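Local coordinates for protein pectinesterase (Sitophilus oryzae, PDB 4PMH) that hydrolyses the methyl esters of pectin, releasing methanol and leaving de-esterified galacturonate units in the polymer, and probably helps the weevil digest plant cell walls, at residues Thr3-Ala8 and Asn342-Asp347; Phe21-Tyr26 and Gly266-Lys271; Phe152-Pro157 and Asp186-His191; Ser169-Gly174 and Lys244-Ser249; Thr240-Ala245 and Thr273-Ser278. All coordinates share one frame; numbering follows the deposited sequence.

Contact 1. Residues Thr3-Ala8 and Asn342-Asp347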
# COMPACT_ATOMS: atom_id res chain seq x y z
N THR A 3 3.64 -5.69 26.84
CA THR A 3 2.80 -5.54 28.02
C THR A 3 1.95 -4.28 27.89
O THR A 3 2.46 -3.19 27.63
CB THR A 3 3.62 -5.52 29.33
OG1 THR A 3 4.09 -6.84 29.62
CG2 THR A 3 2.79 -5.06 30.48
N ALA A 4 0.65 -4.45 28.13
CA ALA A 4 -0.31 -3.33 28.07
C ALA A 4 -0.40 -2.65 29.44
O ALA A 4 -0.28 -3.33 30.49
CB ALA A 4 -1.68 -3.83 27.64
N PRO A 5 -0.63 -1.33 29.44
CA PRO A 5 -0.84 -0.45 28.29
C PRO A 5 0.41 0.01 27.52
O PRO A 5 0.28 0.81 26.58
CB PRO A 5 -1.54 0.76 28.90
CG PRO A 5 -0.98 0.84 30.27
CD PRO A 5 -0.94 -0.62 30.70
N GLY A 6 1.60 -0.49 27.88
CA GLY A 6 2.83 -0.14 27.15
C GLY A 6 3.49 1.11 27.68
O GLY A 6 3.18 1.56 28.80
N THR A 7 4.41 1.68 26.89
CA THR A 7 5.03 2.95 27.23
C THR A 7 4.54 4.07 26.31
O THR A 7 3.98 3.80 25.26
CB THR A 7 6.57 2.89 27.11
OG1 THR A 7 6.96 2.78 25.74
CG2 THR A 7 7.12 1.67 27.88
N ALA A 8 4.79 5.31 26.71
CA ALA A 8 4.48 6.47 25.89
C ALA A 8 5.13 6.41 24.50
O ALA A 8 4.62 7.04 23.56
CB ALA A 8 4.92 7.75 26.63
N ASN A 342 -0.17 5.81 26.71
CA ASN A 342 -0.06 4.58 27.48
C ASN A 342 -0.82 4.61 28.81
O ASN A 342 -0.45 3.88 29.73
CB ASN A 342 1.41 4.22 27.72
CG ASN A 342 2.10 5.16 28.70
OD1 ASN A 342 1.90 6.37 28.65
ND2 ASN A 342 2.92 4.61 29.58
N ALA A 343 -1.86 5.44 28.92
CA ALA A 343 -2.70 5.45 30.11
C ALA A 343 -3.48 4.17 30.18
O ALA A 343 -3.87 3.62 29.15
CB ALA A 343 -3.65 6.62 30.08
N ASN A 344 -3.73 3.69 31.39
CA ASN A 344 -4.43 2.42 31.56
C ASN A 344 -5.84 2.55 31.04
O ASN A 344 -6.35 1.61 30.43
CB ASN A 344 -4.43 1.96 33.03
CG ASN A 344 -3.03 1.70 33.55
OD1 ASN A 344 -2.52 0.57 33.51
ND2 ASN A 344 -2.39 2.75 34.06
N SER A 345 -6.46 3.70 31.25
CA SER A 345 -7.73 4.00 30.59
C SER A 345 -7.53 5.07 29.53
O SER A 345 -6.83 6.06 29.76
CB SER A 345 -8.78 4.44 31.61
OG SER A 345 -8.95 3.44 32.62
N ARG A 346 -8.13 4.88 28.36
CA ARG A 346 -7.85 5.75 27.22
C ARG A 346 -8.87 5.56 26.12
O ARG A 346 -9.59 4.55 26.08
CB ARG A 346 -6.44 5.44 26.65
CG ARG A 346 -6.26 3.98 26.25
CD ARG A 346 -4.86 3.63 25.74
NE ARG A 346 -4.73 2.18 25.66
CZ ARG A 346 -3.58 1.51 25.66
NH1 ARG A 346 -2.40 2.15 25.70
NH2 ARG A 346 -3.62 0.19 25.65
N ASP A 347 -8.91 6.54 25.22
CA ASP A 347 -9.67 6.43 23.97
C ASP A 347 -8.69 6.21 22.82
O ASP A 347 -7.91 7.09 22.47
CB ASP A 347 -10.44 7.73 23.76
CG ASP A 347 -11.20 7.80 22.42
OD1 ASP A 347 -11.39 6.79 21.68
OD2 ASP A 347 -11.63 8.95 22.15
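The ring of P5 lies over the bend of 342-347: its CG sits 3.1 Å from the backbone O of N342, and its CD comes to 3.4 Å from N344 OD1. N344 starts out pointing past the contact, but its CG is turned beside the backbone N (chi1 -62°), which brings the amide back against the proline. CB of P5 covers one face of the R346 guanidinium, and a hydrogen bond joins the same two residues. R346 NH1 donates to P5 O at 3.1 Å, in the carbonyl plane and on a lone pair, with a fairly straight N-H...O angle of 155°. The peptide bond before P5 is cis, so the chain turns sharply just where the ring meets its partners.

A second bond follows one residue on. N342 ND2 gives a hydrogen to G6 O at 3.2 Å; the acceptor is close to the plane of the asparagine amide, whereas the donor is tilted from the plane of the carbonyl. CB of N342 packs against the backbone at T7, 3.4 Å from its C. None of the touching residues is fully buried, so this is a join made at the surface. The R346 side chain, extended from CG to NE, carries its guanidinium past P5 so that NH2 bonds to I12 O and pairs with E17 in helix 15-18. The contact thus ties the small antiparallel pair of strands 6-7 and 10-11 to the long loop between strand 329-330 and strand 355-359, an end strand of the long parallel sheet.

Contact 2. Residues Phe21-Tyr26 and Gly266-Lys271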
# COMPACT_ATOMS: atom_id res chain seq x y z
N PHE A 21 -10.39 -5.07 17.28
CA PHE A 21 -9.54 -4.98 16.09
C PHE A 21 -9.20 -6.34 15.57
O PHE A 21 -8.25 -6.98 16.03
CB PHE A 21 -8.28 -4.20 16.42
CG PHE A 21 -8.57 -2.85 16.95
CD1 PHE A 21 -8.97 -1.83 16.10
CD2 PHE A 21 -8.49 -2.60 18.32
CE1 PHE A 21 -9.23 -0.57 16.59
CE2 PHE A 21 -8.77 -1.35 18.82
CZ PHE A 21 -9.14 -0.33 17.96
N THR A 22 -9.97 -6.78 14.59
CA THR A 22 -9.88 -8.10 14.03
C THR A 22 -10.15 -7.95 12.53
O THR A 22 -10.64 -6.90 12.08
CB THR A 22 -10.95 -9.03 14.64
OG1 THR A 22 -12.24 -8.62 14.18
CG2 THR A 22 -10.92 -8.98 16.15
N THR A 23 -9.88 -8.99 11.74
CA THR A 23 -10.18 -8.93 10.31
C THR A 23 -11.65 -8.59 10.09
O THR A 23 -11.97 -7.76 9.24
CB THR A 23 -9.88 -10.26 9.56
OG1 THR A 23 -10.73 -11.30 10.08
CG2 THR A 23 -8.41 -10.65 9.69
N ALA A 24 -12.53 -9.21 10.87
CA ALA A 24 -13.97 -8.99 10.73
C ALA A 24 -14.36 -7.54 11.01
O ALA A 24 -15.26 -6.97 10.42
CB ALA A 24 -14.72 -9.92 11.68
N THR A 25 -13.66 -6.96 11.95
CA THR A 25 -13.93 -5.65 12.41
C THR A 25 -13.46 -4.60 11.37
O THR A 25 -14.22 -3.70 10.98
CB THR A 25 -13.33 -5.58 13.82
OG1 THR A 25 -14.39 -5.70 14.79
CG2 THR A 25 -12.55 -4.42 14.03
N TYR A 26 -12.24 -4.77 10.87
CA TYR A 26 -11.71 -3.92 9.79
C TYR A 26 -12.48 -4.05 8.45
O TYR A 26 -12.57 -3.10 7.65
CB TYR A 26 -10.20 -4.19 9.62
CG TYR A 26 -9.31 -3.39 10.53
CD1 TYR A 26 -9.04 -3.80 11.84
CD2 TYR A 26 -8.71 -2.22 10.08
CE1 TYR A 26 -8.24 -3.05 12.67
CE2 TYR A 26 -7.91 -1.46 10.91
CZ TYR A 26 -7.68 -1.88 12.20
OH TYR A 26 -6.87 -1.13 13.00
N GLY A 266 -7.93 2.06 10.06
CA GLY A 266 -6.88 2.35 9.09
C GLY A 266 -6.23 1.06 8.65
O GLY A 266 -6.86 0.23 7.99
N TYR A 267 -4.98 0.86 9.05
CA TYR A 267 -4.21 -0.30 8.62
C TYR A 267 -4.19 -1.38 9.72
O TYR A 267 -4.01 -1.09 10.89
CB TYR A 267 -2.79 0.13 8.24
CG TYR A 267 -2.66 0.97 6.98
CD1 TYR A 267 -3.69 1.05 6.03
CD2 TYR A 267 -1.48 1.68 6.71
CE1 TYR A 267 -3.54 1.78 4.86
CE2 TYR A 267 -1.33 2.41 5.55
CZ TYR A 267 -2.37 2.47 4.63
OH TYR A 267 -2.20 3.18 3.48
N PHE A 268 -4.44 -2.63 9.33
CA PHE A 268 -4.40 -3.77 10.23
C PHE A 268 -3.43 -4.81 9.68
O PHE A 268 -3.64 -5.38 8.59
CB PHE A 268 -5.80 -4.38 10.35
CG PHE A 268 -5.91 -5.46 11.38
CD1 PHE A 268 -5.60 -5.24 12.70
CD2 PHE A 268 -6.38 -6.70 11.02
CE1 PHE A 268 -5.73 -6.25 13.65
CE2 PHE A 268 -6.53 -7.71 11.95
CZ PHE A 268 -6.21 -7.49 13.26
N VAL A 269 -2.34 -5.00 10.42
CA VAL A 269 -1.31 -5.97 10.09
C VAL A 269 -1.43 -7.15 11.06
O VAL A 269 -1.26 -6.97 12.28
CB VAL A 269 0.08 -5.33 10.19
CG1 VAL A 269 1.15 -6.36 9.95
CG2 VAL A 269 0.21 -4.16 9.20
N TYR A 270 -1.74 -8.34 10.53
CA TYR A 270 -2.11 -9.51 11.33
C TYR A 270 -1.44 -10.80 10.81
O TYR A 270 -1.46 -11.07 9.61
CB TYR A 270 -3.62 -9.67 11.26
CG TYR A 270 -4.21 -10.86 11.97
CD1 TYR A 270 -4.09 -11.00 13.34
CD2 TYR A 270 -5.00 -11.78 11.28
CE1 TYR A 270 -4.67 -12.07 14.00
CE2 TYR A 270 -5.59 -12.85 11.95
CZ TYR A 270 -5.42 -12.99 13.31
OH TYR A 270 -5.99 -14.05 13.97
N LYS A 271 -0.84 -11.58 11.72
CA LYS A 271 -0.14 -12.81 11.39
C LYS A 271 0.86 -12.57 10.26
O LYS A 271 1.00 -13.39 9.36
CB LYS A 271 -1.12 -13.91 11.01
CG LYS A 271 -2.18 -14.20 12.05
CD LYS A 271 -1.57 -14.83 13.28
CE LYS A 271 -2.61 -15.63 14.05
NZ LYS A 271 -2.17 -15.89 15.44
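F268 and Y26 make the tight half of this contact. CB of F268 stands almost exactly on the normal through the centre of the Y26 ring, 3.4 Å from its centroid, a CH-pi contact over the face. F268 CG is anti to its backbone N (chi1 -173°), which carries the phenyl ring out from the tyrosine's face, across it at a slant: the planes are 17° apart but slid, with centroids 4.6 Å from each other and little overlap. At its edge the tyrosine brings CE2 to 3.5 Å from G266 O, and its OH bonds to Q311 in the neighbouring strand. F268 CZ reaches the start of the other segment, 3.5 Å from F21 O, a carbonyl that also accepts from K315. The host strand, 267-270, belongs to the long parallel sheet of the right-handed beta-helix, the fold of this esterase family, and the short helix from T23 packs against the outer face of that sheet. T22 is its N-cap, with OG1 accepting from T25 N at 3.1 Å. Toward Y270 the fit is looser and partly open to solvent: T23 CG2 is 3.9 Å from Y270 CD2 and 4.2 Å from F268 CE2, while the Y270 ring is covered on one face by CG of K271.

Contact 3. Residues Phe152-Pro157 and Asp186-His191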
# COMPACT_ATOMS: atom_id res chain seq x y z
N PHE A 152 0.89 0.30 -11.39
CA PHE A 152 -0.42 -0.37 -11.45
C PHE A 152 -1.42 0.46 -10.62
O PHE A 152 -1.31 0.54 -9.39
CB PHE A 152 -0.24 -1.77 -10.88
CG PHE A 152 -1.26 -2.79 -11.32
CD1 PHE A 152 -2.60 -2.66 -10.97
CD2 PHE A 152 -0.86 -3.95 -11.98
CE1 PHE A 152 -3.53 -3.64 -11.34
CE2 PHE A 152 -1.77 -4.93 -12.33
CZ PHE A 152 -3.11 -4.77 -12.00
N TRP A 153 -2.40 1.07 -11.29
CA TRP A 153 -3.26 2.10 -10.70
C TRP A 153 -4.72 1.63 -10.76
O TRP A 153 -5.30 1.52 -11.83
CB TRP A 153 -3.10 3.40 -11.49
CG TRP A 153 -3.67 4.64 -10.83
CD1 TRP A 153 -4.60 4.71 -9.83
CD2 TRP A 153 -3.35 5.99 -11.17
NE1 TRP A 153 -4.87 6.02 -9.52
CE2 TRP A 153 -4.12 6.82 -10.33
CE3 TRP A 153 -2.48 6.58 -12.10
CZ2 TRP A 153 -4.03 8.21 -10.38
CZ3 TRP A 153 -2.40 7.96 -12.16
CH2 TRP A 153 -3.17 8.76 -11.30
N VAL A 154 -5.31 1.34 -9.60
CA VAL A 154 -6.65 0.77 -9.53
C VAL A 154 -7.62 1.83 -9.01
O VAL A 154 -7.54 2.23 -7.85
CB VAL A 154 -6.70 -0.44 -8.58
CG1 VAL A 154 -8.09 -1.05 -8.55
CG2 VAL A 154 -5.66 -1.47 -8.98
N LYS A 155 -8.53 2.26 -9.89
CA LYS A 155 -9.63 3.17 -9.56
C LYS A 155 -11.00 2.52 -9.70
O LYS A 155 -11.98 3.24 -9.81
CB LYS A 155 -9.57 4.40 -10.48
CG LYS A 155 -8.39 5.30 -10.21
CD LYS A 155 -8.29 6.46 -11.20
CE LYS A 155 -9.08 7.68 -10.75
NZ LYS A 155 -8.39 8.46 -9.67
N ALA A 156 -11.09 1.20 -9.73
CA ALA A 156 -12.36 0.51 -9.80
C ALA A 156 -12.50 -0.36 -8.57
O ALA A 156 -11.52 -0.89 -8.07
CB ALA A 156 -12.46 -0.35 -11.05
N PRO A 157 -13.74 -0.51 -8.07
CA PRO A 157 -13.98 -1.43 -6.95
C PRO A 157 -13.91 -2.89 -7.38
O PRO A 157 -14.01 -3.19 -8.55
CB PRO A 157 -15.40 -1.08 -6.49
CG PRO A 157 -16.05 -0.44 -7.66
CD PRO A 157 -14.96 0.22 -8.46
N ASP A 186 -12.92 0.68 -3.29
CA ASP A 186 -13.35 -0.22 -2.23
C ASP A 186 -13.36 -1.67 -2.75
O ASP A 186 -13.55 -1.90 -3.95
CB ASP A 186 -14.76 0.21 -1.77
CG ASP A 186 -15.25 -0.53 -0.51
OD1 ASP A 186 -14.47 -0.76 0.43
OD2 ASP A 186 -16.46 -0.85 -0.46
N GLN A 187 -13.15 -2.61 -1.83
CA GLN A 187 -13.19 -4.05 -2.06
C GLN A 187 -12.11 -4.58 -2.98
O GLN A 187 -12.35 -5.49 -3.78
CB GLN A 187 -14.59 -4.49 -2.50
CG GLN A 187 -15.65 -4.01 -1.54
CD GLN A 187 -17.05 -4.43 -1.90
OE1 GLN A 187 -17.26 -5.43 -2.62
NE2 GLN A 187 -18.02 -3.68 -1.39
N ILE A 188 -10.90 -4.04 -2.84
CA ILE A 188 -9.74 -4.54 -3.56
C ILE A 188 -9.08 -5.68 -2.80
O ILE A 188 -8.89 -5.62 -1.58
CB ILE A 188 -8.67 -3.44 -3.77
CG1 ILE A 188 -9.30 -2.16 -4.29
CG2 ILE A 188 -7.61 -3.93 -4.75
CD1 ILE A 188 -10.24 -2.33 -5.45
N GLN A 189 -8.71 -6.73 -3.52
CA GLN A 189 -8.09 -7.88 -2.93
C GLN A 189 -6.77 -8.12 -3.64
O GLN A 189 -6.73 -8.17 -4.87
CB GLN A 189 -9.00 -9.11 -3.09
CG GLN A 189 -10.37 -8.98 -2.48
CD GLN A 189 -11.26 -10.16 -2.86
OE1 GLN A 189 -12.07 -10.06 -3.76
NE2 GLN A 189 -11.08 -11.28 -2.19
N ILE A 190 -5.70 -8.23 -2.87
CA ILE A 190 -4.36 -8.50 -3.41
C ILE A 190 -3.87 -9.79 -2.78
O ILE A 190 -3.75 -9.88 -1.55
CB ILE A 190 -3.37 -7.38 -3.03
CG1 ILE A 190 -3.84 -6.03 -3.53
CG2 ILE A 190 -1.99 -7.69 -3.59
CD1 ILE A 190 -4.95 -5.42 -2.72
N HIS A 191 -3.62 -10.82 -3.58
CA HIS A 191 -3.35 -12.14 -3.04
C HIS A 191 -2.16 -12.79 -3.72
O HIS A 191 -2.11 -12.87 -4.94
CB HIS A 191 -4.59 -13.01 -3.18
CG HIS A 191 -4.41 -14.42 -2.70
ND1 HIS A 191 -4.07 -14.73 -1.40
CD2 HIS A 191 -4.59 -15.61 -3.33
CE1 HIS A 191 -4.01 -16.04 -1.26
NE2 HIS A 191 -4.32 -16.60 -2.41
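I188 carries its side chain across to V154 and the corner behind it. CB and CG2 remain on the I188 side, without a close partner in 152-157. CG1 is set beside the backbone N (chi1 -48°) and leads toward 152-157, and CD1 does the touching: it is 4.0 Å from V154 CG1, the two side chains meeting tip to tip, and 4.1 Å from P157 CA. The same methyl comes to 3.3 Å from A156 O, a buried carbonyl oxygen that has no hydrogen-bonding partner in the model; what lies against it here is the methyl. A second, backbone-level approach lies alongside, where D186 O sits 3.1 Å from P157 CA and 3.2 Å from its CB. The D186 carboxylate itself is engaged elsewhere, in a salt bridge with R213. In the beta-helix these are the corners of successive coils. Strand 152-154 lies beside strand 181-183 in a four-stranded parallel sheet, and strand 188-191 runs between strands 160-162 and 213-217 of the ten-stranded one. I188 also touches S214 and V154 touches V159, and the pair bridges the corners of two successive coils, between the four-stranded and the ten-stranded sheet.

Contact 4. Residues Ser169-Gly174 and Lys244-Ser249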
# COMPACT_ATOMS: atom_id res chain seq x y z
N SER A 169 11.07 0.66 -9.91
CA SER A 169 12.45 0.37 -9.56
C SER A 169 13.27 1.64 -9.34
O SER A 169 14.47 1.57 -9.14
CB SER A 169 13.11 -0.49 -10.64
OG SER A 169 13.15 0.16 -11.91
N ALA A 170 12.62 2.79 -9.34
CA ALA A 170 13.32 4.06 -9.14
C ALA A 170 14.02 4.10 -7.78
O ALA A 170 13.36 4.01 -6.74
CB ALA A 170 12.38 5.24 -9.28
N LYS A 171 15.34 4.24 -7.83
CA LYS A 171 16.17 4.48 -6.66
C LYS A 171 17.32 5.47 -7.03
O LYS A 171 18.43 5.39 -6.51
CB LYS A 171 16.73 3.14 -6.13
CG LYS A 171 17.33 2.25 -7.21
CD LYS A 171 17.87 0.93 -6.64
CE LYS A 171 19.37 1.00 -6.34
NZ LYS A 171 19.93 -0.35 -6.03
N ASN A 172 17.01 6.43 -7.89
CA ASN A 172 18.03 7.23 -8.58
C ASN A 172 18.71 8.26 -7.66
O ASN A 172 19.91 8.53 -7.79
CB ASN A 172 17.39 7.89 -9.81
CG ASN A 172 16.69 6.87 -10.70
OD1 ASN A 172 17.34 6.07 -11.36
ND2 ASN A 172 15.35 6.89 -10.72
N THR A 173 17.93 8.83 -6.74
CA THR A 173 18.43 9.63 -5.62
C THR A 173 17.72 9.17 -4.35
O THR A 173 16.74 8.43 -4.42
CB THR A 173 18.15 11.13 -5.79
OG1 THR A 173 16.76 11.39 -5.52
CG2 THR A 173 18.49 11.62 -7.21
N GLY A 174 18.18 9.64 -3.20
CA GLY A 174 17.51 9.36 -1.93
C GLY A 174 16.22 10.14 -1.73
O GLY A 174 15.51 9.92 -0.76
N LYS A 244 14.44 -2.70 2.78
CA LYS A 244 15.62 -2.86 1.97
C LYS A 244 16.71 -1.92 2.44
O LYS A 244 16.44 -0.85 2.96
CB LYS A 244 15.31 -2.57 0.50
CG LYS A 244 14.57 -3.69 -0.22
CD LYS A 244 14.70 -3.58 -1.73
CE LYS A 244 16.09 -3.93 -2.24
NZ LYS A 244 16.38 -5.39 -2.36
N ALA A 245 17.95 -2.34 2.21
CA ALA A 245 19.12 -1.55 2.60
C ALA A 245 19.94 -1.09 1.38
O ALA A 245 20.92 -0.35 1.53
CB ALA A 245 19.99 -2.37 3.55
N ASP A 246 19.51 -1.49 0.18
CA ASP A 246 20.31 -1.29 -1.05
C ASP A 246 20.26 0.12 -1.60
O ASP A 246 21.11 0.51 -2.40
CB ASP A 246 19.86 -2.24 -2.15
CG ASP A 246 18.58 -1.78 -2.82
OD1 ASP A 246 17.71 -1.25 -2.09
OD2 ASP A 246 18.45 -1.91 -4.05
N ARG A 247 19.22 0.87 -1.26
CA ARG A 247 19.20 2.27 -1.64
C ARG A 247 19.76 3.09 -0.50
O ARG A 247 20.41 4.09 -0.71
CB ARG A 247 17.79 2.73 -1.98
CG ARG A 247 17.74 4.14 -2.57
CD ARG A 247 16.33 4.52 -2.98
NE ARG A 247 15.49 4.78 -1.81
CZ ARG A 247 14.83 5.91 -1.58
NH1 ARG A 247 14.85 6.94 -2.43
NH2 ARG A 247 14.11 6.00 -0.47
N ARG A 248 19.50 2.67 0.73
CA ARG A 248 19.85 3.49 1.86
C ARG A 248 19.84 2.70 3.15
O ARG A 248 19.09 1.73 3.29
CB ARG A 248 18.89 4.67 1.95
CG ARG A 248 17.54 4.40 1.28
CD ARG A 248 16.43 5.16 1.95
NE ARG A 248 16.38 4.83 3.36
CZ ARG A 248 16.04 5.67 4.33
NH1 ARG A 248 15.71 6.94 4.07
NH2 ARG A 248 16.05 5.24 5.57
N SER A 249 20.69 3.14 4.07
CA SER A 249 21.00 2.36 5.27
C SER A 249 21.23 3.27 6.47
O SER A 249 22.07 2.97 7.33
CB SER A 249 22.25 1.53 4.99
OG SER A 249 23.32 2.37 4.62
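K171 reaches over to D246 and closes a salt bridge, NZ to OD2 at 2.9 Å. The two side chains cross at about a right angle, and the ammonium comes in from well above the carboxylate plane, 52° out of it. The other carboxylate oxygen, OD1, accepts from H198 NE2, which leaves each oxygen of D246 with its own partner. Beside this pair the stem of K171 packs on R247, CB to CD at 3.5 Å. Chi1 of R247 (-172°) swings the chain away from its own N, and a bend at chi3 then turns the guanidinium toward the 173-174 backbone. There NH1 donates to T173 O at 3.1 Å, near the guanidinium plane, but the bond is weak, with an N-H...O angle of only 132°. The stronger tie of this arginine is through NH2, which forms a salt bridge with D224. T173 OG1, for its part, accepts from D175 N. The R247 side chain is about 4 Å from that of Q199, the probable transition-state stabiliser. One salt bridge, one weak bond to a carbonyl and the K171-R247 packing join the two loops. R247, paired with D224, would have much of its charge offset, so the contact probably places its side chain beside Q199 more than it adds net charge.

Contact 5. Residues Thr240-Ala245 and Thr273-Ser278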
# COMPACT_ATOMS: atom_id res chain seq x y z
N THR A 240 4.45 -10.25 4.23
CA THR A 240 5.81 -9.97 4.64
C THR A 240 6.18 -8.58 4.18
O THR A 240 5.96 -8.25 3.01
CB THR A 240 6.81 -11.00 4.06
OG1 THR A 240 6.53 -12.30 4.58
CG2 THR A 240 8.24 -10.65 4.43
N PHE A 241 6.72 -7.78 5.10
CA PHE A 241 7.17 -6.42 4.82
C PHE A 241 8.69 -6.39 4.99
O PHE A 241 9.19 -6.71 6.09
CB PHE A 241 6.52 -5.42 5.78
CG PHE A 241 5.01 -5.42 5.76
CD1 PHE A 241 4.30 -6.31 6.55
CD2 PHE A 241 4.31 -4.54 4.94
CE1 PHE A 241 2.91 -6.33 6.52
CE2 PHE A 241 2.93 -4.56 4.89
CZ PHE A 241 2.22 -5.46 5.69
N TYR A 242 9.41 -6.02 3.93
CA TYR A 242 10.86 -6.17 3.91
C TYR A 242 11.52 -4.81 3.70
O TYR A 242 11.33 -4.18 2.66
CB TYR A 242 11.26 -7.13 2.79
CG TYR A 242 12.69 -7.59 2.86
CD1 TYR A 242 13.71 -6.79 2.38
CD2 TYR A 242 13.02 -8.83 3.42
CE1 TYR A 242 15.02 -7.20 2.46
CE2 TYR A 242 14.34 -9.25 3.51
CZ TYR A 242 15.34 -8.42 3.03
OH TYR A 242 16.66 -8.80 3.07
N VAL A 243 12.29 -4.39 4.68
CA VAL A 243 12.97 -3.11 4.64
C VAL A 243 14.31 -3.30 3.95
O VAL A 243 15.19 -3.97 4.47
CB VAL A 243 13.23 -2.55 6.04
CG1 VAL A 243 13.82 -1.15 5.95
CG2 VAL A 243 11.93 -2.52 6.82
N LYS A 244 14.44 -2.70 2.78
CA LYS A 244 15.62 -2.86 1.97
C LYS A 244 16.71 -1.92 2.44
O LYS A 244 16.44 -0.85 2.96
CB LYS A 244 15.31 -2.57 0.50
CG LYS A 244 14.57 -3.69 -0.22
CD LYS A 244 14.70 -3.58 -1.73
CE LYS A 244 16.09 -3.93 -2.24
NZ LYS A 244 16.38 -5.39 -2.36
N ALA A 245 17.95 -2.34 2.21
CA ALA A 245 19.12 -1.55 2.60
C ALA A 245 19.94 -1.09 1.38
O ALA A 245 20.92 -0.35 1.53
CB ALA A 245 19.99 -2.37 3.55
N THR A 273 4.90 -10.72 8.94
CA THR A 273 6.28 -10.63 9.30
C THR A 273 6.81 -9.28 8.86
O THR A 273 6.57 -8.84 7.72
CB THR A 273 7.08 -11.74 8.61
OG1 THR A 273 6.61 -13.02 9.08
CG2 THR A 273 8.57 -11.61 8.88
N ILE A 274 7.51 -8.62 9.76
CA ILE A 274 8.19 -7.38 9.45
C ILE A 274 9.71 -7.58 9.60
O ILE A 274 10.22 -7.82 10.70
CB ILE A 274 7.71 -6.24 10.36
CG1 ILE A 274 6.21 -6.01 10.16
CG2 ILE A 274 8.54 -5.01 10.11
CD1 ILE A 274 5.60 -4.98 11.08
N THR A 275 10.43 -7.45 8.50
CA THR A 275 11.82 -7.83 8.48
C THR A 275 12.58 -6.94 7.49
O THR A 275 12.05 -5.92 7.01
CB THR A 275 11.95 -9.33 8.12
OG1 THR A 275 13.29 -9.77 8.34
CG2 THR A 275 11.55 -9.60 6.68
N GLY A 276 13.80 -7.32 7.18
CA GLY A 276 14.57 -6.53 6.25
C GLY A 276 15.98 -7.03 6.13
O GLY A 276 16.31 -8.09 6.68
N ASP A 277 16.80 -6.25 5.42
CA ASP A 277 18.20 -6.56 5.22
C ASP A 277 18.95 -6.52 6.54
O ASP A 277 18.61 -5.73 7.43
CB ASP A 277 18.86 -5.57 4.24
CG ASP A 277 18.52 -5.84 2.78
OD1 ASP A 277 18.30 -7.03 2.39
OD2 ASP A 277 18.46 -4.85 2.01
N SER A 278 19.98 -7.35 6.62
CA SER A 278 20.78 -7.58 7.83
C SER A 278 21.38 -6.32 8.38
O SER A 278 21.57 -6.19 9.58
CB SER A 278 21.92 -8.56 7.51
OG SER A 278 21.48 -9.56 6.62
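D277 OD1 takes a hydrogen from the hydroxyl of Y242 at 2.5 Å, the shortest polar bond here, while OD2 of the same carboxylate accepts from A245 N at 2.6 Å. The tyrosine arrives from above the carboxylate plane, and ring and carboxylate stand 81° apart; A245 N comes to the anti side of OD2. With D277 N also donating to V243 O at 2.9 Å, the aspartate is gripped at three points just past the strand end. Y242 can reach it because its chi1 of -167° lays the ring along the adjoining strand over G276, whose CA is 3.7 Å from the ring centroid and directly over the face. Behind this, strands 240-243 and 273-276 pair in parallel. F241 N bonds to T273 O, T275 N to F241 O and V243 N to T275 O, each at 2.8 Å. T240 and T273 lie side by side on the face they share with Y242 and T275, and T275 OG1 bonds to D320. On the buried face F241 CD1 meets I274 CG1 at 4.1 Å, and the F241 ring makes edge-to-face contacts with F236 and F255. Parallel strands in register on successive coils, with apolar side chains turned into the core, are typical of the parallel beta-helix to which the pectinesterases belong.

Contacts 3 and 5 join coils of the beta-helix, contact 2 packs an N-terminal helix on its outside, and contacts 4 and 1 lie at the surface. Contacts 4 and 5 share K244 and A245, have centres 14 Å apart, and come together where D246 N is 4.0 Å from D277 OD2. Contact 5 meets contact 2 inside the coil, V269 CG1 to F241 CE1 at 3.9 Å; strand 273-276 also follows strand 267-270 in the chain. Contact 3 lies across the chain's centre from contacts 4 and 5. Contact 4 is nearest the probable catalytic residues; in contact 2, Y267 is about 9 Å, side chain to side chain, from the likely nucleophile D226. Contact 1, its centre 36 Å from that of contact 4, is remote from the site.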